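Local coordinates for PAC2 family protein (Mycobacterium tuberculosis, PDB 2WAM) that is of unknown function but belongs to the PAC2 family, named after a proteasome assembly chaperone, and assembles from several copies of one chain, at residues 102-106 with 107-111; 116-120 with 121-125; 128-131 with 132-136; 278-281 with 282-286. One frame throughout, in Å; residues are numbered along the deposited sequence.

Interaction 1: 102-106 with 107-111; sequences AIDEL and LDYRS
Leu107 lies beside Ile103, one turn back, and the two side chains point the same way. Ile103 CD1 sits 4.0 Å from Leu107 CB. The backbone O of Leu107 shares a water with Asp104 O. The water donates to both, at 2.7 Å from Leu107 O and 2.9 Å from Asp104 O, and so ties the end of the short helix to the chain leaving it. Leu107 CD2 comes under the centre of the Tyr109 ring and supports one face.

Asp108 turns away from the helix and organises the chain ahead. Its OD1 accepts from Ser111 N at 3.2 Å, an Asx motif. The donor sits above the carboxylate plane, 67° out of it. Asp108 of two further subunits packs nearby, as would suit a threefold arrangement.

Tyr109 returns to the helix. Its OH donates to Asp104 OD1 at 2.6 Å, on the anti lone pair of that oxygen. Asp104 has CG anti to its backbone N (chi1 -167°), which carries the carboxylate toward the phenol. The carboxylate and ring planes are 61° apart. Asp104 OD1 also accepts from Glu157 N of the second subunit, so two donors fix this oxygen.

Arg110 leads away and forms salt bridges with Asp153 and Glu151 of the second subunit. Ser111 OG adds a weak bond to Asp108 OD2.

Helix 103-106 follows strand 94-101 directly. Leu106 rests on Pro152 and Lys155 of the loop before helix 156-169, and Asp108 N is held by Asp153. From there the chain runs on toward strand 115-119.

Interaction 2: 116-120 with 121-125; sequences MTFKT and DHFTH
The Phe118 ring turns its edge toward the face of the Phe123 ring. The stack is T-shaped, with centroids 5.0 Å apart and planes at 79°. Phe118 CD1 stands over the centre of the Phe123 ring. Met116 takes the opposite face. Its methyl CE makes a CH-pi contact 4.2 Å from the centroid of the Phe123 ring, offset toward the rim, and SD lies farther off above that face, a Met-aromatic contact. Chi1 of -170° swings the Phe118 ring across toward the partner strand; His122 N lies over one of its faces, near the rim.

The strands form a beta hairpin, 115-119 with 122-126, reversed at Thr120 and Asp121. Phe118 and Phe123 are an antiparallel non-hydrogen-bonded pair, with side chains on one face of the sheet. Thr124 N donates to Thr117 O at 2.9 Å, and Lys119 N to His122 O, also at 2.9 Å. At the turn Asp121 N reaches Lys119 O at 2.6 Å.

His122 starts out on the other face, and its ring folds back toward Lys119. Its ND1 donates to Asp121 OD1 at 2.8 Å, close to the imidazole plane; it meets the oxygen on its anti side, 34° out of the carboxylate plane. Asp121 OD2 forms a salt bridge with Arg200 of the second subunit. Residues 116-118 pair with a strand of that subunit, and Thr117 OG1 bonds to Gln214 there.

Interaction 3: 128-131 with 132-136; sequences DPEL and SLYAL
Glu130 and Tyr134 reach for each other from opposite directions across the start of a strand. The chain comes to this contact through Asp128 and Pro129. Asp128 is anchored before it, with OD1 bonded to Ser126 OG and in a salt bridge to Arg226 of the second subunit. Pro129 packs on Leu150 and passes the chain on in an extended form.

Glu130 carries the contact. Its CG stands between the backbone N and the carbonyl carbon (chi1 77°), and the chain bends again at chi2. The carboxylate is thereby swung alongside the strand that follows. OE1 accepts from Tyr134 OH at 2.5 Å, on the syn side and 22° out of the carboxylate plane. It lies at the edge of the tyrosine ring, near its plane, and the two flat groups are turned 43° apart. Ser132 OG stands 3.5 Å from Glu130 OE1, a weak and unsettled bond at most. OE2 forms a salt bridge with Lys90 of helix 81-92. The positive charge there probably helps keep Glu130 ionised.

Leu131 packs its side chain on Pro152. Its backbone begins the pairing with strand 94-101, at Phe101.

Strand 131-137 runs between strands 94-101 and 143-148, antiparallel to both, in the large mixed sheet. Tyr134 rests on Thr95 and on Lys90, so the Glu130-Tyr134 pair lies toward helix 81-92.

Interaction 4: 278-281 with 282-286; sequences AAEV and QAKID
Gln282 N donates to Ala278 O at 2.8 Å, with an angle of 166° at the hydrogen. This i to i+4 backbone bond is the first of four such bonds that join 278-281 to 282-286. Ala283 N follows to Ala279 O at 2.9 Å, Lys284 N to Glu280 O at 3.2 Å and Ile285 N to Val281 O at 3.0 Å.

Two side-chain pairs repeat the same spacing. Glu280 and Lys284 lie side by side and point the same way. Glu280 OE2 and Lys284 NZ form a salt bridge at 3.5 Å, a long one on an exposed flank. Lys284 bends at chi2 (-94°) and again at chi4, which brings NZ back over the preceding turn. Val281 and Ile285 make the apolar pair, with CG1 of Val281 3.9 Å from CD1 of Ile285.

Gln282 sends its amide away from the helix. OE1 accepts from Tyr250 OH, and NE2 donates to His187 O. Asp286 OD1 bonds to His187 NE2, one turn on.

The segments belong to helix 272-289. Ala278 and Val281 pack on the start of helix 251-265, at Pro251, while Ile285 rests on Leu245 and Tyr250 of the loop before that helix and on His187.

Interactions 1, 2 and 3 follow one another along the chain, and interaction 4 comes much later. Interactions 1 and 3 have centres 15 Å apart and touch. Ile103, Leu106 and Leu107 pack on Pro129 and Leu131, so the short helix after strand 94-101 rests on the entry to strand 131-137, its neighbour in the mixed sheet. Interaction 2 is the hairpin inserted between them, with its centre about 22 Å from interaction 1 and 26 Å from interaction 3. It extends from the body and, like interaction 1, meets the second subunit. Interaction 4 lies apart, at least 29 Å away between centres, on a helix whose residues here touch no other subunit.

Interaction 1: 102-106 with 107-111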
loop_
_atom_site.group_PDB
_atom_site.type_symbol
_atom_site.label_atom_id
_atom_site.label_comp_id
_atom_site.label_asym_id
_atom_site.label_seq_id
_atom_site.Cartn_x
_atom_site.Cartn_y
_atom_site.Cartn_z
ATOM N N ALA A 102 11.511 -3.803 10.851
ATOM C CA ALA A 102 10.291 -4.562 11.039
ATOM C C ALA A 102 10.617 -6.050 11.197
ATOM O O ALA A 102 10.339 -6.869 10.312
ATOM C CB ALA A 102 9.351 -4.327 9.845
ATOM N N ILE A 103 11.223 -6.396 12.325
ATOM C CA ILE A 103 11.608 -7.778 12.572
ATOM C C ILE A 103 10.371 -8.688 12.488
ATOM O O ILE A 103 10.453 -9.797 11.960
ATOM C CB ILE A 103 12.384 -7.917 13.917
ATOM C CG1 ILE A 103 12.948 -9.331 14.112
ATOM C CG2 ILE A 103 11.500 -7.532 15.081
ATOM C CD1 ILE A 103 13.693 -9.890 12.906
ATOM N N ASP A 104 9.220 -8.208 12.963
ATOM C CA ASP A 104 7.981 -8.973 12.846
ATOM C C ASP A 104 7.609 -9.358 11.403
ATOM O O ASP A 104 6.936 -10.370 11.176
ATOM C CB ASP A 104 6.816 -8.253 13.516
ATOM C CG ASP A 104 5.584 -9.156 13.693
ATOM O OD1 ASP A 104 5.708 -10.229 14.328
ATOM O OD2 ASP A 104 4.486 -8.788 13.208
ATOM N N GLU A 105 8.042 -8.545 10.440
ATOM C CA GLU A 105 7.817 -8.826 9.023
ATOM C C GLU A 105 8.906 -9.713 8.400
ATOM O O GLU A 105 8.745 -10.186 7.274
ATOM C CB GLU A 105 7.708 -7.521 8.210
ATOM C CG GLU A 105 6.506 -6.637 8.535
ATOM C CD GLU A 105 5.187 -7.228 8.056
ATOM O OE1 GLU A 105 4.176 -7.076 8.775
ATOM O OE2 GLU A 105 5.158 -7.844 6.964
ATOM N N LEU A 106 9.998 -9.941 9.126
ATOM C CA LEU A 106 11.186 -10.554 8.533
ATOM C C LEU A 106 11.571 -11.876 9.190
ATOM O O LEU A 106 12.535 -12.521 8.791
ATOM C CB LEU A 106 12.377 -9.586 8.612
ATOM C CG LEU A 106 12.227 -8.217 7.953
ATOM C CD1 LEU A 106 13.367 -7.320 8.370
ATOM C CD2 LEU A 106 12.170 -8.339 6.441
ATOM N N LEU A 107 10.814 -12.280 10.197
ATOM C CA LEU A 107 11.195 -13.439 10.995
ATOM C C LEU A 107 10.254 -14.635 10.823
ATOM O O LEU A 107 9.029 -14.486 10.740
ATOM C CB LEU A 107 11.291 -13.021 12.462
ATOM C CG LEU A 107 11.512 -14.115 13.486
ATOM C CD1 LEU A 107 12.958 -14.592 13.403
ATOM C CD2 LEU A 107 11.161 -13.613 14.884
ATOM N N ASP A 108 10.834 -15.823 10.742
ATOM C CA ASP A 108 10.054 -17.048 10.807
ATOM C C ASP A 108 9.949 -17.469 12.275
ATOM O O ASP A 108 10.885 -18.033 12.843
ATOM C CB ASP A 108 10.728 -18.137 9.977
ATOM C CG ASP A 108 9.983 -19.464 10.004
ATOM O OD1 ASP A 108 9.171 -19.714 10.919
ATOM O OD2 ASP A 108 10.243 -20.277 9.100
ATOM N N TYR A 109 8.805 -17.195 12.889
ATOM C CA TYR A 109 8.649 -17.405 14.323
ATOM C C TYR A 109 8.679 -18.867 14.751
ATOM O O TYR A 109 9.125 -19.189 15.852
ATOM C CB TYR A 109 7.363 -16.761 14.817
ATOM C CG TYR A 109 7.490 -15.279 15.031
ATOM C CD1 TYR A 109 7.181 -14.391 14.014
ATOM C CD2 TYR A 109 7.907 -14.765 16.254
ATOM C CE1 TYR A 109 7.282 -13.035 14.192
ATOM C CE2 TYR A 109 8.002 -13.406 16.450
ATOM C CZ TYR A 109 7.682 -12.542 15.410
ATOM O OH TYR A 109 7.757 -11.175 15.569
ATOM N N ARG A 110 8.194 -19.748 13.887
ATOM C CA ARG A 110 8.187 -21.159 14.217
ATOM C C ARG A 110 9.556 -21.840 14.061
ATOM O O ARG A 110 9.746 -22.924 14.602
ATOM C CB ARG A 110 7.074 -21.892 13.467
ATOM C CG ARG A 110 5.708 -21.690 14.119
ATOM C CD ARG A 110 4.557 -22.232 13.289
ATOM N NE ARG A 110 4.332 -23.661 13.490
ATOM C CZ ARG A 110 4.873 -24.622 12.742
ATOM N NH1 ARG A 110 5.696 -24.314 11.751
ATOM N NH2 ARG A 110 4.603 -25.896 12.996
ATOM N N SER A 111 10.501 -21.218 13.349
ATOM C CA SER A 111 11.876 -21.744 13.309
ATOM C C SER A 111 12.639 -21.198 14.502
ATOM O O SER A 111 13.466 -21.884 15.083
ATOM C CB SER A 111 12.631 -21.366 12.028
ATOM O OG SER A 111 12.076 -21.955 10.875
HETATM O O HOH W 1 7.155 -12.826 9.690
#

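Interaction 2: 116-120 with 121-125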
loop_
_atom_site.group_PDB
_atom_site.type_symbol
_atom_site.label_atom_id
_atom_site.label_comp_id
_atom_site.label_asym_id
_atom_site.label_seq_id
_atom_site.Cartn_x
_atom_site.Cartn_y
_atom_site.Cartn_z
ATOM N N MET A 116 10.154 -17.885 26.325
ATOM C CA MET A 116 9.281 -17.301 27.337
ATOM C C MET A 116 9.575 -17.889 28.729
ATOM O O MET A 116 9.865 -19.072 28.856
ATOM C CB MET A 116 7.822 -17.521 26.943
ATOM C CG MET A 116 7.473 -16.910 25.586
ATOM S SD MET A 116 5.757 -17.160 25.197
ATOM C CE MET A 116 4.990 -15.976 26.295
ATOM N N THR A 117 9.528 -17.058 29.763
ATOM C CA THR A 117 9.735 -17.545 31.111
ATOM C C THR A 117 8.403 -17.949 31.731
ATOM O O THR A 117 7.410 -17.219 31.645
ATOM C CB THR A 117 10.416 -16.493 32.009
ATOM O OG1 THR A 117 11.622 -16.044 31.397
ATOM C CG2 THR A 117 10.761 -17.093 33.357
ATOM N N PHE A 118 8.379 -19.121 32.349
ATOM C CA PHE A 118 7.163 -19.599 33.004
ATOM C C PHE A 118 7.450 -19.822 34.477
ATOM O O PHE A 118 8.346 -20.581 34.832
ATOM C CB PHE A 118 6.668 -20.893 32.356
ATOM C CG PHE A 118 5.305 -21.330 32.817
ATOM C CD1 PHE A 118 4.164 -20.884 32.172
ATOM C CD2 PHE A 118 5.162 -22.206 33.877
ATOM C CE1 PHE A 118 2.897 -21.292 32.584
ATOM C CE2 PHE A 118 3.894 -22.619 34.298
ATOM C CZ PHE A 118 2.762 -22.158 33.649
ATOM N N LYS A 119 6.686 -19.158 35.331
ATOM C CA LYS A 119 6.935 -19.201 36.763
ATOM C C LYS A 119 5.735 -19.811 37.496
ATOM O O LYS A 119 4.701 -19.160 37.678
ATOM C CB LYS A 119 7.251 -17.788 37.263
ATOM C CG LYS A 119 7.766 -17.695 38.676
ATOM C CD LYS A 119 8.156 -16.262 38.992
ATOM C CE LYS A 119 8.988 -16.175 40.261
ATOM N NZ LYS A 119 9.838 -14.948 40.271
ATOM N N THR A 120 5.880 -21.077 37.889
ATOM C CA THR A 120 4.826 -21.832 38.584
ATOM C C THR A 120 3.543 -22.045 37.776
ATOM O O THR A 120 3.219 -23.169 37.397
ATOM C CB THR A 120 4.426 -21.193 39.929
ATOM O OG1 THR A 120 5.593 -20.730 40.623
ATOM C CG2 THR A 120 3.672 -22.212 40.782
ATOM N N ASP A 121 2.810 -20.965 37.527
ATOM C CA ASP A 121 1.496 -21.068 36.903
ATOM C C ASP A 121 1.169 -19.916 35.957
ATOM O O ASP A 121 -0.002 -19.661 35.675
ATOM C CB ASP A 121 0.413 -21.139 37.980
ATOM C CG ASP A 121 0.334 -19.864 38.818
ATOM O OD1 ASP A 121 1.277 -19.041 38.759
ATOM O OD2 ASP A 121 -0.673 -19.688 39.540
ATOM N N HIS A 122 2.178 -19.197 35.484
ATOM C CA HIS A 122 1.907 -18.108 34.545
ATOM C C HIS A 122 3.178 -17.632 33.862
ATOM O O HIS A 122 4.285 -17.846 34.367
ATOM C CB HIS A 122 1.162 -16.944 35.222
ATOM C CG HIS A 122 1.970 -16.230 36.264
ATOM N ND1 HIS A 122 2.324 -16.812 37.463
ATOM C CD2 HIS A 122 2.490 -14.981 36.285
ATOM C CE1 HIS A 122 3.034 -15.956 38.174
ATOM N NE2 HIS A 122 3.145 -14.832 37.483
ATOM N N PHE A 123 3.017 -17.007 32.700
ATOM C CA PHE A 123 4.160 -16.503 31.949
ATOM C C PHE A 123 4.580 -15.140 32.470
ATOM O O PHE A 123 3.726 -14.302 32.790
ATOM C CB PHE A 123 3.825 -16.416 30.462
ATOM C CG PHE A 123 3.855 -17.733 29.764
ATOM C CD1 PHE A 123 2.675 -18.370 29.404
ATOM C CD2 PHE A 123 5.062 -18.344 29.468
ATOM C CE1 PHE A 123 2.703 -19.587 28.756
ATOM C CE2 PHE A 123 5.095 -19.570 28.812
ATOM C CZ PHE A 123 3.914 -20.188 28.454
ATOM N N THR A 124 5.890 -14.916 32.547
ATOM C CA THR A 124 6.410 -13.698 33.164
ATOM C C THR A 124 7.320 -12.857 32.281
ATOM O O THR A 124 7.712 -11.757 32.665
ATOM C CB THR A 124 7.181 -14.014 34.436
ATOM O OG1 THR A 124 8.284 -14.872 34.117
ATOM C CG2 THR A 124 6.272 -14.684 35.437
ATOM N N HIS A 125 7.655 -13.362 31.103
ATOM C CA HIS A 125 8.598 -12.654 30.250
ATOM C C HIS A 125 8.682 -13.295 28.875
ATOM O O HIS A 125 8.607 -14.521 28.743
ATOM C CB HIS A 125 9.983 -12.633 30.918
ATOM C CG HIS A 125 11.074 -12.112 30.040
ATOM N ND1 HIS A 125 11.320 -10.763 29.878
ATOM C CD2 HIS A 125 11.989 -12.755 29.277
ATOM C CE1 HIS A 125 12.338 -10.599 29.056
ATOM N NE2 HIS A 125 12.766 -11.793 28.679
#

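Interaction 3: 128-131 with 132-136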
loop_
_atom_site.group_PDB
_atom_site.type_symbol
_atom_site.label_atom_id
_atom_site.label_comp_id
_atom_site.label_asym_id
_atom_site.label_seq_id
_atom_site.Cartn_x
_atom_site.Cartn_y
_atom_site.Cartn_z
ATOM N N ASP A 128 11.925 -10.805 23.340
ATOM C CA ASP A 128 11.524 -10.212 22.061
ATOM C C ASP A 128 12.696 -9.998 21.116
ATOM O O ASP A 128 13.761 -9.536 21.524
ATOM C CB ASP A 128 10.810 -8.891 22.296
ATOM C CG ASP A 128 9.562 -9.056 23.141
ATOM O OD1 ASP A 128 9.097 -10.215 23.266
ATOM O OD2 ASP A 128 9.053 -8.039 23.678
ATOM N N PRO A 129 12.511 -10.369 19.844
ATOM C CA PRO A 129 13.562 -10.205 18.840
ATOM C C PRO A 129 13.720 -8.750 18.398
ATOM O O PRO A 129 12.729 -8.060 18.198
ATOM C CB PRO A 129 13.042 -11.058 17.673
ATOM C CG PRO A 129 11.580 -11.123 17.878
ATOM C CD PRO A 129 11.458 -11.277 19.356
ATOM N N GLU A 130 14.958 -8.303 18.238
ATOM C CA GLU A 130 15.231 -6.957 17.770
ATOM C C GLU A 130 16.012 -7.032 16.474
ATOM O O GLU A 130 16.693 -8.016 16.197
ATOM C CB GLU A 130 16.041 -6.149 18.799
ATOM C CG GLU A 130 17.551 -6.501 18.836
ATOM C CD GLU A 130 18.473 -5.276 18.945
ATOM O OE1 GLU A 130 17.962 -4.138 18.915
ATOM O OE2 GLU A 130 19.710 -5.445 19.049
ATOM N N LEU A 131 15.875 -5.987 15.674
ATOM C CA LEU A 131 16.748 -5.726 14.538
ATOM C C LEU A 131 16.741 -4.210 14.407
ATOM O O LEU A 131 15.725 -3.613 13.992
ATOM C CB LEU A 131 16.266 -6.409 13.243
ATOM C CG LEU A 131 17.217 -6.196 12.053
ATOM C CD1 LEU A 131 18.669 -6.488 12.448
ATOM C CD2 LEU A 131 16.828 -7.022 10.836
ATOM N N SER A 132 17.858 -3.594 14.804
ATOM C CA SER A 132 17.934 -2.139 14.928
ATOM C C SER A 132 19.221 -1.485 14.405
ATOM O O SER A 132 20.294 -2.093 14.382
ATOM C CB SER A 132 17.683 -1.729 16.380
ATOM O OG SER A 132 16.334 -1.988 16.755
ATOM N N LEU A 133 19.092 -0.238 13.967
ATOM C CA LEU A 133 20.254 0.572 13.637
ATOM C C LEU A 133 20.453 1.602 14.740
ATOM O O LEU A 133 19.597 2.465 14.936
ATOM C CB LEU A 133 20.062 1.270 12.285
ATOM C CG LEU A 133 21.230 2.152 11.826
ATOM C CD1 LEU A 133 22.508 1.355 11.742
ATOM C CD2 LEU A 133 20.929 2.783 10.504
ATOM N N TYR A 134 21.573 1.504 15.456
ATOM C CA TYR A 134 21.915 2.444 16.538
ATOM C C TYR A 134 23.003 3.463 16.183
ATOM O O TYR A 134 23.888 3.188 15.377
ATOM C CB TYR A 134 22.399 1.683 17.773
ATOM C CG TYR A 134 21.392 0.727 18.349
ATOM C CD1 TYR A 134 21.447 -0.626 18.053
ATOM C CD2 TYR A 134 20.387 1.175 19.195
ATOM C CE1 TYR A 134 20.531 -1.511 18.579
ATOM C CE2 TYR A 134 19.470 0.302 19.725
ATOM C CZ TYR A 134 19.551 -1.048 19.416
ATOM O OH TYR A 134 18.632 -1.927 19.941
ATOM N N ALA A 135 22.926 4.636 16.808
ATOM C CA ALA A 135 24.030 5.602 16.827
ATOM C C ALA A 135 24.690 5.561 18.196
ATOM O O ALA A 135 24.022 5.670 19.209
ATOM C CB ALA A 135 23.536 6.998 16.535
ATOM N N LEU A 136 26.003 5.394 18.215
ATOM C CA LEU A 136 26.765 5.367 19.452
ATOM C C LEU A 136 27.881 6.415 19.410
ATOM O O LEU A 136 28.152 7.005 18.365
ATOM C CB LEU A 136 27.377 3.977 19.680
ATOM C CG LEU A 136 26.459 2.768 19.898
ATOM C CD1 LEU A 136 25.857 2.320 18.586
ATOM C CD2 LEU A 136 27.227 1.599 20.531
#

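Interaction 4: 278-281 with 282-286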
loop_
_atom_site.group_PDB
_atom_site.type_symbol
_atom_site.label_atom_id
_atom_site.label_comp_id
_atom_site.label_asym_id
_atom_site.label_seq_id
_atom_site.Cartn_x
_atom_site.Cartn_y
_atom_site.Cartn_z
ATOM N N ALA A 278 35.717 -12.240 29.864
ATOM C CA ALA A 278 36.515 -13.180 29.078
ATOM C C ALA A 278 37.468 -13.973 29.970
ATOM O O ALA A 278 37.579 -15.197 29.874
ATOM C CB ALA A 278 37.304 -12.434 28.018
ATOM N N ALA A 279 38.165 -13.258 30.839
ATOM C CA ALA A 279 39.121 -13.892 31.724
ATOM C C ALA A 279 38.429 -14.893 32.649
ATOM O O ALA A 279 38.889 -16.027 32.816
ATOM C CB ALA A 279 39.875 -12.837 32.517
ATOM N N GLU A 280 37.319 -14.473 33.246
ATOM C CA GLU A 280 36.573 -15.333 34.151
ATOM C C GLU A 280 36.146 -16.628 33.467
ATOM O O GLU A 280 36.315 -17.720 34.030
ATOM C CB GLU A 280 35.369 -14.591 34.717
ATOM C CG GLU A 280 34.363 -15.478 35.423
ATOM C CD GLU A 280 33.435 -14.681 36.317
ATOM O OE1 GLU A 280 33.727 -13.485 36.553
ATOM O OE2 GLU A 280 32.422 -15.250 36.785
ATOM N N VAL A 281 35.607 -16.500 32.254
ATOM C CA VAL A 281 35.200 -17.651 31.452
ATOM C C VAL A 281 36.392 -18.515 31.056
ATOM O O VAL A 281 36.340 -19.740 31.148
ATOM C CB VAL A 281 34.442 -17.216 30.185
ATOM C CG1 VAL A 281 34.465 -18.329 29.116
ATOM C CG2 VAL A 281 33.015 -16.807 30.542
ATOM N N GLN A 282 37.466 -17.875 30.613
ATOM C CA GLN A 282 38.702 -18.582 30.309
ATOM C C GLN A 282 39.171 -19.445 31.495
ATOM O O GLN A 282 39.562 -20.593 31.320
ATOM C CB GLN A 282 39.788 -17.579 29.917
ATOM C CG GLN A 282 41.119 -18.197 29.520
ATOM C CD GLN A 282 41.149 -18.652 28.073
ATOM O OE1 GLN A 282 40.187 -18.452 27.328
ATOM N NE2 GLN A 282 42.260 -19.262 27.665
ATOM N N ALA A 283 39.122 -18.902 32.705
ATOM C CA ALA A 283 39.573 -19.656 33.869
ATOM C C ALA A 283 38.656 -20.827 34.204
ATOM O O ALA A 283 39.119 -21.835 34.734
ATOM C CB ALA A 283 39.740 -18.748 35.075
ATOM N N LYS A 284 37.362 -20.692 33.914
ATOM C CA LYS A 284 36.410 -21.779 34.146
ATOM C C LYS A 284 36.645 -22.935 33.174
ATOM O O LYS A 284 36.527 -24.106 33.538
ATOM C CB LYS A 284 34.972 -21.281 34.029
ATOM C CG LYS A 284 34.582 -20.267 35.096
ATOM C CD LYS A 284 33.919 -20.918 36.309
ATOM C CE LYS A 284 33.267 -19.866 37.209
ATOM N NZ LYS A 284 32.612 -18.762 36.441
ATOM N N ILE A 285 36.998 -22.596 31.940
ATOM C CA ILE A 285 37.295 -23.601 30.926
ATOM C C ILE A 285 38.566 -24.390 31.241
ATOM O O ILE A 285 38.613 -25.595 31.011
ATOM C CB ILE A 285 37.421 -22.969 29.528
ATOM C CG1 ILE A 285 36.113 -22.301 29.142
ATOM C CG2 ILE A 285 37.786 -24.011 28.488
ATOM C CD1 ILE A 285 36.182 -21.617 27.823
ATOM N N ASP A 286 39.599 -23.721 31.746
ATOM C CA ASP A 286 40.824 -24.433 32.099
ATOM C C ASP A 286 40.509 -25.426 33.202
ATOM O O ASP A 286 40.820 -26.611 33.089
ATOM C CB ASP A 286 41.930 -23.478 32.542
ATOM C CG ASP A 286 42.495 -22.672 31.395
ATOM O OD1 ASP A 286 42.402 -23.140 30.244
ATOM O OD2 ASP A 286 43.028 -21.567 31.641
#